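Local coordinates for protein glutamine cyclotransferase (Zymomonas mobilis, PDB 3NOL) that catalyses the cyclisation of N-terminal glutamine residues to pyroglutamate, with release of ammonia, as a calcium-containing bacterial glutaminyl cyclase of the beta-propeller type, at residues A[42-54]-A[88-100]. Sequence-based numbering, arbitrary orientation. Where two conformers were deposited one is given.
Sequences KAFTEGFFYRNGY and FGEGISDWKDKIV. With CA (calcium ion), chain B.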
loop_
_atom_site.group_PDB
_atom_site.type_symbol
_atom_site.label_atom_id
_atom_site.label_comp_id
_atom_site.label_asym_id
_atom_site.label_seq_id
_atom_site.Cartn_x
_atom_site.Cartn_y
_atom_site.Cartn_z
ATOM N N LYS A 42 -13.270 -5.586 -9.454
ATOM C CA LYS A 42 -14.206 -5.245 -8.396
ATOM C C LYS A 42 -13.491 -4.940 -7.068
ATOM O O LYS A 42 -14.132 -4.630 -6.061
ATOM C CB LYS A 42 -15.259 -6.367 -8.230
ATOM C CG LYS A 42 -16.202 -6.490 -9.441
ATOM C CD LYS A 42 -17.374 -7.414 -9.149
ATOM C CE LYS A 42 -18.375 -7.407 -10.292
ATOM N NZ LYS A 42 -17.771 -7.868 -11.572
ATOM N N ALA A 43 -12.159 -5.006 -7.078
ATOM C CA ALA A 43 -11.367 -4.886 -5.860
ATOM C C ALA A 43 -10.923 -3.447 -5.641
ATOM O O ALA A 43 -10.015 -2.960 -6.350
ATOM C CB ALA A 43 -10.127 -5.824 -5.914
ATOM N N PHE A 44 -11.525 -2.806 -4.636
ATOM C CA PHE A 44 -11.082 -1.477 -4.170
ATOM C C PHE A 44 -9.844 -1.611 -3.282
ATOM O O PHE A 44 -9.950 -1.705 -2.047
ATOM C CB PHE A 44 -12.180 -0.759 -3.373
ATOM C CG PHE A 44 -13.375 -0.343 -4.196
ATOM C CD1 PHE A 44 -14.497 -1.179 -4.288
ATOM C CD2 PHE A 44 -13.391 0.904 -4.844
ATOM C CE1 PHE A 44 -15.639 -0.768 -5.020
ATOM C CE2 PHE A 44 -14.511 1.308 -5.606
ATOM C CZ PHE A 44 -15.633 0.476 -5.685
ATOM N N THR A 45 -8.679 -1.645 -3.905
ATOM C CA THR A 45 -7.434 -1.878 -3.177
ATOM C C THR A 45 -7.165 -0.825 -2.097
ATOM O O THR A 45 -7.102 0.381 -2.415
ATOM C CB THR A 45 -6.251 -1.887 -4.183
ATOM O OG1 THR A 45 -6.514 -2.869 -5.195
ATOM C CG2 THR A 45 -4.955 -2.212 -3.472
ATOM N N GLU A 46 -7.011 -1.267 -0.835
ATOM C CA GLU A 46 -6.684 -0.361 0.291
ATOM C C GLU A 46 -5.365 -0.701 1.037
ATOM O O GLU A 46 -4.898 0.055 1.911
ATOM C CB GLU A 46 -7.819 -0.331 1.314
ATOM C CG GLU A 46 -9.206 0.061 0.771
ATOM C CD GLU A 46 -9.279 1.509 0.288
ATOM O OE1 GLU A 46 -8.274 2.246 0.377
ATOM O OE2 GLU A 46 -10.372 1.936 -0.169
ATOM N N GLY A 47 -4.799 -1.851 0.698
ATOM C CA GLY A 47 -3.561 -2.336 1.309
ATOM C C GLY A 47 -3.031 -3.416 0.390
ATOM O O GLY A 47 -3.814 -4.163 -0.216
ATOM N N PHE A 48 -1.717 -3.456 0.218
ATOM C CA PHE A 48 -1.137 -4.326 -0.812
ATOM C C PHE A 48 0.328 -4.552 -0.515
ATOM O O PHE A 48 1.090 -3.611 -0.372
ATOM C CB PHE A 48 -1.318 -3.642 -2.196
ATOM C CG PHE A 48 -0.855 -4.444 -3.367
ATOM C CD1 PHE A 48 -1.400 -5.714 -3.630
ATOM C CD2 PHE A 48 0.023 -3.887 -4.298
ATOM C CE1 PHE A 48 -1.001 -6.454 -4.774
ATOM C CE2 PHE A 48 0.420 -4.619 -5.442
ATOM C CZ PHE A 48 -0.085 -5.896 -5.676
ATOM N N PHE A 49 0.724 -5.810 -0.383
ATOM C CA PHE A 49 2.150 -6.102 -0.238
ATOM C C PHE A 49 2.473 -7.466 -0.839
ATOM O O PHE A 49 1.568 -8.253 -1.123
ATOM C CB PHE A 49 2.618 -5.955 1.237
ATOM C CG PHE A 49 2.024 -6.970 2.183
ATOM C CD1 PHE A 49 0.928 -6.637 2.981
ATOM C CD2 PHE A 49 2.562 -8.245 2.289
ATOM C CE1 PHE A 49 0.391 -7.546 3.866
ATOM C CE2 PHE A 49 2.016 -9.184 3.187
ATOM C CZ PHE A 49 0.918 -8.831 3.975
ATOM N N TYR A 50 3.766 -7.714 -1.019
ATOM C CA TYR A 50 4.255 -8.980 -1.519
ATOM C C TYR A 50 4.941 -9.708 -0.371
ATOM O O TYR A 50 5.712 -9.126 0.401
ATOM C CB TYR A 50 5.258 -8.700 -2.625
ATOM C CG TYR A 50 6.038 -9.927 -3.079
ATOM C CD1 TYR A 50 7.165 -10.370 -2.378
ATOM C CD2 TYR A 50 5.655 -10.600 -4.233
ATOM C CE1 TYR A 50 7.894 -11.490 -2.826
ATOM C CE2 TYR A 50 6.369 -11.695 -4.699
ATOM C CZ TYR A 50 7.479 -12.132 -3.993
ATOM O OH TYR A 50 8.158 -13.225 -4.473
ATOM N N ARG A 51 4.647 -10.989 -0.230
ATOM C CA ARG A 51 5.335 -11.797 0.781
ATOM C C ARG A 51 5.295 -13.240 0.356
ATOM O O ARG A 51 4.257 -13.714 -0.157
ATOM C CB ARG A 51 4.705 -11.630 2.169
ATOM C CG ARG A 51 5.494 -12.364 3.287
ATOM C CD ARG A 51 5.094 -11.954 4.657
ATOM N NE ARG A 51 5.828 -12.612 5.763
ATOM C CZ ARG A 51 5.669 -13.884 6.145
ATOM N NH1 ARG A 51 6.336 -14.360 7.187
ATOM N NH2 ARG A 51 4.852 -14.696 5.486
ATOM N N ASN A 52 6.425 -13.926 0.559
ATOM C CA ASN A 52 6.549 -15.362 0.286
ATOM C C ASN A 52 5.993 -15.781 -1.085
ATOM O O ASN A 52 5.291 -16.799 -1.217
ATOM C CB ASN A 52 5.974 -16.206 1.440
ATOM C CG ASN A 52 4.514 -15.882 1.758
ATOM O OD1 ASN A 52 3.592 -16.386 1.124
ATOM N ND2 ASN A 52 4.309 -15.037 2.754
ATOM N N GLY A 53 6.310 -14.972 -2.096
ATOM C CA GLY A 53 5.940 -15.275 -3.474
ATOM C C GLY A 53 4.532 -14.895 -3.892
ATOM O O GLY A 53 4.181 -15.045 -5.071
ATOM N N TYR A 54 3.740 -14.376 -2.950
ATOM C CA TYR A 54 2.347 -14.013 -3.217
ATOM C C TYR A 54 2.034 -12.548 -2.928
ATOM O O TYR A 54 2.787 -11.881 -2.220
ATOM C CB TYR A 54 1.399 -14.939 -2.430
ATOM C CG TYR A 54 1.368 -16.313 -3.035
ATOM C CD1 TYR A 54 0.324 -16.700 -3.890
ATOM C CD2 TYR A 54 2.422 -17.217 -2.810
ATOM C CE1 TYR A 54 0.318 -17.964 -4.475
ATOM C CE2 TYR A 54 2.422 -18.484 -3.401
ATOM C CZ TYR A 54 1.373 -18.841 -4.230
ATOM O OH TYR A 54 1.343 -20.085 -4.825
ATOM N N PHE A 88 -14.164 -1.720 8.497
ATOM C CA PHE A 88 -13.775 -1.643 7.111
ATOM C C PHE A 88 -12.264 -1.521 7.033
ATOM O O PHE A 88 -11.703 -0.549 7.541
ATOM C CB PHE A 88 -14.443 -0.467 6.408
ATOM C CG PHE A 88 -14.384 -0.580 4.912
ATOM C CD1 PHE A 88 -13.241 -0.162 4.222
ATOM C CD2 PHE A 88 -15.433 -1.152 4.202
ATOM C CE1 PHE A 88 -13.157 -0.305 2.846
ATOM C CE2 PHE A 88 -15.347 -1.303 2.805
ATOM C CZ PHE A 88 -14.213 -0.880 2.140
ATOM N N GLY A 89 -11.620 -2.492 6.405
ATOM C CA GLY A 89 -10.163 -2.575 6.418
ATOM C C GLY A 89 -9.495 -1.552 5.511
ATOM O O GLY A 89 -10.039 -1.191 4.454
ATOM N N GLU A 90 -8.312 -1.095 5.932
ATOM C CA GLU A 90 -7.452 -0.246 5.097
ATOM C C GLU A 90 -6.080 -0.906 4.927
ATOM O O GLU A 90 -6.026 -2.072 4.540
ATOM C CB GLU A 90 -7.385 1.182 5.623
ATOM C CG GLU A 90 -8.763 1.848 5.673
ATOM C CD GLU A 90 -9.364 2.094 4.289
ATOM O OE1 GLU A 90 -8.594 2.149 3.312
ATOM O OE2 GLU A 90 -10.615 2.234 4.204
ATOM N N GLY A 91 -4.994 -0.184 5.190
ATOM C CA GLY A 91 -3.649 -0.740 4.953
ATOM C C GLY A 91 -3.346 -2.025 5.684
ATOM O O GLY A 91 -3.873 -2.269 6.772
ATOM N N ILE A 92 -2.537 -2.874 5.051
ATOM C CA ILE A 92 -2.034 -4.066 5.724
ATOM C C ILE A 92 -0.533 -4.181 5.473
ATOM O O ILE A 92 -0.015 -3.717 4.448
ATOM C CB ILE A 92 -2.765 -5.381 5.288
ATOM C CG1 ILE A 92 -2.682 -5.597 3.754
ATOM C CG2 ILE A 92 -4.204 -5.381 5.787
ATOM C CD1 ILE A 92 -3.127 -6.984 3.285
ATOM N N SER A 93 0.149 -4.829 6.408
ATOM C CA SER A 93 1.576 -5.106 6.267
ATOM C C SER A 93 1.882 -6.370 7.039
ATOM O O SER A 93 1.256 -6.642 8.086
ATOM C CB SER A 93 2.420 -3.952 6.821
ATOM O OG SER A 93 3.819 -4.260 6.741
ATOM N N ASP A 94 2.827 -7.143 6.516
ATOM C CA ASP A 94 3.408 -8.241 7.302
ATOM C C ASP A 94 4.217 -7.663 8.473
ATOM O O ASP A 94 4.713 -6.516 8.435
ATOM C CB ASP A 94 4.323 -9.130 6.455
ATOM C CG ASP A 94 5.465 -8.346 5.827
ATOM O OD1 ASP A 94 5.158 -7.363 5.136
ATOM O OD2 ASP A 94 6.670 -8.682 6.040
ATOM N N TRP A 95 4.338 -8.478 9.514
ATOM C CA TRP A 95 5.332 -8.250 10.551
ATOM C C TRP A 95 5.684 -9.628 11.101
ATOM O O TRP A 95 4.820 -10.327 11.632
ATOM C CB TRP A 95 4.852 -7.314 11.683
ATOM C CG TRP A 95 5.967 -7.145 12.646
ATOM C CD1 TRP A 95 6.158 -7.812 13.828
ATOM C CD2 TRP A 95 7.120 -6.339 12.444
ATOM N NE1 TRP A 95 7.353 -7.424 14.408
ATOM C CE2 TRP A 95 7.970 -6.529 13.566
ATOM C CE3 TRP A 95 7.512 -5.444 11.431
ATOM C CZ2 TRP A 95 9.199 -5.862 13.699
ATOM C CZ3 TRP A 95 8.750 -4.793 11.545
ATOM C CH2 TRP A 95 9.570 -4.991 12.693
ATOM N N LYS A 96 6.942 -10.032 10.918
ATOM C CA LYS A 96 7.347 -11.393 11.275
ATOM C C LYS A 96 6.339 -12.376 10.656
ATOM O O LYS A 96 6.114 -12.333 9.442
ATOM C CB LYS A 96 7.492 -11.545 12.806
ATOM C CG LYS A 96 8.638 -10.656 13.376
ATOM C CD LYS A 96 8.727 -10.716 14.890
ATOM C CE LYS A 96 9.921 -9.903 15.379
ATOM N NZ LYS A 96 10.029 -9.923 16.876
ATOM N N ASP A 97 5.716 -13.226 11.467
ATOM C CA ASP A 97 4.770 -14.220 10.928
ATOM C C ASP A 97 3.317 -13.774 11.140
ATOM O O ASP A 97 2.388 -14.588 11.231
ATOM C CB ASP A 97 5.049 -15.624 11.508
ATOM C CG ASP A 97 5.030 -15.652 13.028
ATOM O OD1 ASP A 97 5.012 -14.570 13.645
ATOM O OD2 ASP A 97 5.052 -16.776 13.610
ATOM N N LYS A 98 3.134 -12.455 11.193
ATOM C CA LYS A 98 1.821 -11.838 11.370
ATOM C C LYS A 98 1.475 -10.922 10.201
ATOM O O LYS A 98 2.357 -10.502 9.443
ATOM C CB LYS A 98 1.801 -11.010 12.662
ATOM C CG LYS A 98 2.328 -11.736 13.885
ATOM C CD LYS A 98 1.307 -12.729 14.397
ATOM C CE LYS A 98 1.677 -13.265 15.782
ATOM N NZ LYS A 98 2.168 -14.658 15.732
ATOM N N ILE A 99 0.191 -10.603 10.084
ATOM C CA ILE A 99 -0.243 -9.482 9.250
ATOM C C ILE A 99 -0.931 -8.510 10.198
ATOM O O ILE A 99 -1.683 -8.930 11.109
ATOM C CB ILE A 99 -1.187 -9.927 8.114
ATOM C CG1 ILE A 99 -0.442 -10.893 7.171
ATOM C CG2 ILE A 99 -1.778 -8.683 7.355
ATOM C CD1 ILE A 99 -1.292 -11.402 6.024
ATOM N N VAL A 100 -0.638 -7.226 10.014
ATOM C CA VAL A 100 -1.238 -6.155 10.800
ATOM C C VAL A 100 -2.086 -5.312 9.840
ATOM O O VAL A 100 -1.687 -5.064 8.685
ATOM C CB VAL A 100 -0.162 -5.267 11.467
ATOM C CG1 VAL A 100 -0.823 -4.185 12.315
ATOM C CG2 VAL A 100 0.840 -6.122 12.297
HETATM CA CA CA B . 2.225 -1.687 0.197
HETATM O O HOH W 1 -11.555 3.231 1.898
HETATM O O HOH W 2 7.505 -10.903 7.419
HETATM O O HOH W 3 2.222 -2.545 2.433
#
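Phe49 lays its ring against the backbone of Ile92, Ser93 and Asp94, where the innermost strands of two neighbouring beta-propeller blades, 44-51 and 89-95, run side by side around the central axis. Their axes approach to 4.3 Å at an angle of only 13°, and each strand forms the edge of its own four-stranded antiparallel sheet. One ring face receives Asp94 N, set toward the rim, while Ile92 O and Ile99 CD1 meet the edge. Phe49 CE1 also lies 3.6 Å from Ile92 CD1, the two side chains crossing nearly at right angles. With CG held between the backbone N and the carbonyl carbon (chi1 66°), the ring turns into this seam. Cutting this ring back to an alanine would probably open a gap between the blades, leaving Ile92 CD1 and Ile99 CD1 without the ring they pack against.

The shortest CA-CA distance is between the glycines, Gly47 CA to Gly91 CA at 4.0 Å; a beta carbon on Gly47 would clash with Ile92 N. Toward one end, Glu46 and Glu90 lie side by side and point the same way, their OE1 atoms 3.0 Å apart. A water donates to OE2 of each, Lys244 forms a salt bridge with Glu46 OE2, and a bound glycerol is hydrogen-bonded to Glu46 OE1. Toward the other end, the extended Arg51 chain packs its CD 3.4 Å from Asp94 CB, and Asp94 OD2 is hydrogen-bonded to His134 NE2 on the next blade. A second water accepts from Arg51 NE, in the guanidinium plane, and donates to Asp94 OD2 and Lys96 O.

Beyond this shell, Glu176, Leu177, Glu178 and Ile230 share the calcium ion with Phe48, whose O binds it at 2.3 Å.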